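Local coordinates for protein Na-K-Cl cotransporter (Methanosarcina acetivorans, PDB 3G40) that forms the cytoplasmic C-terminal domain of a prokaryotic cation-chloride cotransporter, which as a whole probably carries chloride together with cations across the membrane, at residues G140-S145 with I273-S278. Residues are numbered along the deposited sequence; the frame is centred on the assembly and turned at random.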
loop_
_atom_site.group_PDB
_atom_site.type_symbol
_atom_site.label_atom_id
_atom_site.label_comp_id
_atom_site.label_asym_id
_atom_site.label_seq_id
_atom_site.Cartn_x
_atom_site.Cartn_y
_atom_site.Cartn_z
ATOM N N GLY A 140 0.926 4.311 25.286
ATOM C CA GLY A 140 0.443 5.208 24.254
ATOM C C GLY A 140 -0.445 4.425 23.304
ATOM O O GLY A 140 -0.440 3.186 23.311
ATOM N N VAL A 141 -1.219 5.139 22.498
ATOM C CA VAL A 141 -2.070 4.497 21.502
ATOM C C VAL A 141 -1.876 5.160 20.138
ATOM O O VAL A 141 -1.838 6.396 20.035
ATOM C CB VAL A 141 -3.565 4.561 21.896
ATOM C CG1 VAL A 141 -4.436 3.947 20.804
ATOM C CG2 VAL A 141 -3.795 3.848 23.231
ATOM N N LEU A 142 -1.718 4.334 19.102
ATOM C CA LEU A 142 -1.746 4.808 17.723
ATOM C C LEU A 142 -2.985 4.235 17.066
ATOM O O LEU A 142 -3.180 3.022 17.041
ATOM C CB LEU A 142 -0.501 4.356 16.959
ATOM C CG LEU A 142 0.823 5.005 17.369
ATOM C CD1 LEU A 142 1.979 4.369 16.611
ATOM C CD2 LEU A 142 0.780 6.535 17.111
ATOM N N LEU A 143 -3.845 5.105 16.556
ATOM C CA LEU A 143 -5.045 4.644 15.871
ATOM C C LEU A 143 -4.943 5.001 14.390
ATOM O O LEU A 143 -4.883 6.179 14.016
ATOM C CB LEU A 143 -6.290 5.247 16.521
ATOM C CG LEU A 143 -7.642 4.942 15.877
ATOM C CD1 LEU A 143 -8.058 3.468 16.078
ATOM C CD2 LEU A 143 -8.698 5.897 16.422
ATOM N N PHE A 144 -4.895 3.975 13.547
ATOM C CA PHE A 144 -4.582 4.161 12.139
ATOM C C PHE A 144 -5.822 4.087 11.249
ATOM O O PHE A 144 -6.563 3.108 11.268
ATOM C CB PHE A 144 -3.526 3.132 11.732
ATOM C CG PHE A 144 -3.110 3.198 10.290
ATOM C CD1 PHE A 144 -2.879 4.425 9.658
ATOM C CD2 PHE A 144 -2.903 2.029 9.578
ATOM C CE1 PHE A 144 -2.472 4.467 8.332
ATOM C CE2 PHE A 144 -2.492 2.061 8.258
ATOM C CZ PHE A 144 -2.279 3.282 7.628
ATOM N N SER A 145 -6.054 5.140 10.469
ATOM C CA SER A 145 -7.212 5.164 9.590
ATOM C C SER A 145 -6.714 5.230 8.151
ATOM O O SER A 145 -6.479 6.307 7.597
ATOM C CB SER A 145 -8.121 6.346 9.939
ATOM O OG SER A 145 -9.293 6.349 9.143
ATOM N N ILE A 273 -3.420 9.164 10.998
ATOM C CA ILE A 273 -3.093 8.401 12.189
ATOM C C ILE A 273 -3.265 9.312 13.400
ATOM O O ILE A 273 -2.973 10.511 13.330
ATOM C CB ILE A 273 -1.679 7.748 12.098
ATOM C CG1 ILE A 273 -1.478 6.696 13.201
ATOM C CG2 ILE A 273 -0.583 8.804 12.104
ATOM C CD1 ILE A 273 -0.298 5.747 12.940
ATOM N N PHE A 274 -3.807 8.754 14.481
ATOM C CA PHE A 274 -4.157 9.520 15.674
ATOM C C PHE A 274 -3.390 8.977 16.863
ATOM O O PHE A 274 -3.444 7.779 17.157
ATOM C CB PHE A 274 -5.667 9.455 15.924
ATOM C CG PHE A 274 -6.482 9.907 14.751
ATOM C CD1 PHE A 274 -6.738 9.041 13.701
ATOM C CD2 PHE A 274 -6.962 11.216 14.680
ATOM C CE1 PHE A 274 -7.471 9.463 12.598
ATOM C CE2 PHE A 274 -7.699 11.646 13.589
ATOM C CZ PHE A 274 -7.955 10.775 12.546
ATOM N N ALA A 275 -2.656 9.859 17.530
ATOM C CA ALA A 275 -1.729 9.448 18.567
ATOM C C ALA A 275 -2.089 9.985 19.953
ATOM O O ALA A 275 -2.154 11.203 20.165
ATOM C CB ALA A 275 -0.316 9.855 18.185
ATOM N N LEU A 276 -2.316 9.066 20.897
ATOM C CA LEU A 276 -2.586 9.423 22.288
ATOM C C LEU A 276 -1.361 9.085 23.120
ATOM O O LEU A 276 -0.868 7.958 23.076
ATOM C CB LEU A 276 -3.810 8.666 22.813
ATOM C CG LEU A 276 -4.120 8.712 24.311
ATOM C CD1 LEU A 276 -4.470 10.119 24.782
ATOM C CD2 LEU A 276 -5.257 7.749 24.620
ATOM N N ASP A 277 -0.870 10.066 23.871
ATOM C CA ASP A 277 0.303 9.887 24.722
ATOM C C ASP A 277 0.015 8.978 25.916
ATOM O O ASP A 277 -1.119 8.887 26.382
ATOM C CB ASP A 277 0.752 11.230 25.293
ATOM C CG ASP A 277 1.418 12.110 24.266
ATOM O OD1 ASP A 277 1.560 11.691 23.098
ATOM O OD2 ASP A 277 1.808 13.223 24.648
ATOM N N SER A 278 1.054 8.334 26.431
ATOM C CA SER A 278 0.930 7.605 27.684
ATOM C C SER A 278 0.976 8.632 28.799
ATOM O O SER A 278 0.434 8.422 29.886
ATOM C CB SER A 278 2.086 6.627 27.857
ATOM O OG SER A 278 3.320 7.322 27.938
#
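Phe274 lays the edge of its ring against the backbone of strand 140-145: CD1 comes within 3.4 Å of Leu143 O, which sits in the plane of the ring, and CE1 goes on to touch CB of Ser145. The first torsion, -55°, sets CG beside the backbone N of Phe274, and that N is itself bonded to the same Leu143 O at 2.8 Å. Leu143 O also takes a CA-H...O contact from Ile273 and has CG1 of Ile273 at 3.5 Å. Leu143 N donates back to Phe274 O, and two residues along, past the non-hydrogen-bonded pair Leu142/Ala275, Val141 and Leu276 exchange a second pair of backbone bonds, Val141 N to Leu276 O and Leu276 N to Val141 O. These antiparallel strands are the seam at the middle of a ten-stranded twisted sheet, where the sheet passes from one half of the alpha/beta domain to the other. Strand 140-145 closes the first half, hydrogen-bonded on its other edge to strand 112-116, while strand 271-276 belongs to the second; on either side of this seam the neighbouring strands run parallel to one another.

On the face of Leu142 and Phe144, Leu142 reaches across to Ala275, its CD2 against Ala275 CB at 3.7 Å, and its CB is near Ile273 CD1; helix 179-192 packs on Leu142 and Ala275 through Leu180. CD1 of Phe144 meets Ile273 CB obliquely. Helix 258-268 covers Leu143 and Phe274 on the reverse face, where Val141 and Leu276 meet CB to CB at 4.2 Å. Past the last paired residues, Ser278 brings CB to 3.6 Å from Gly140 N, its OG bonded to Glu280 N, while both carboxylate oxygens of Asp277 accept backbone N-H groups of Asp179 and Leu180.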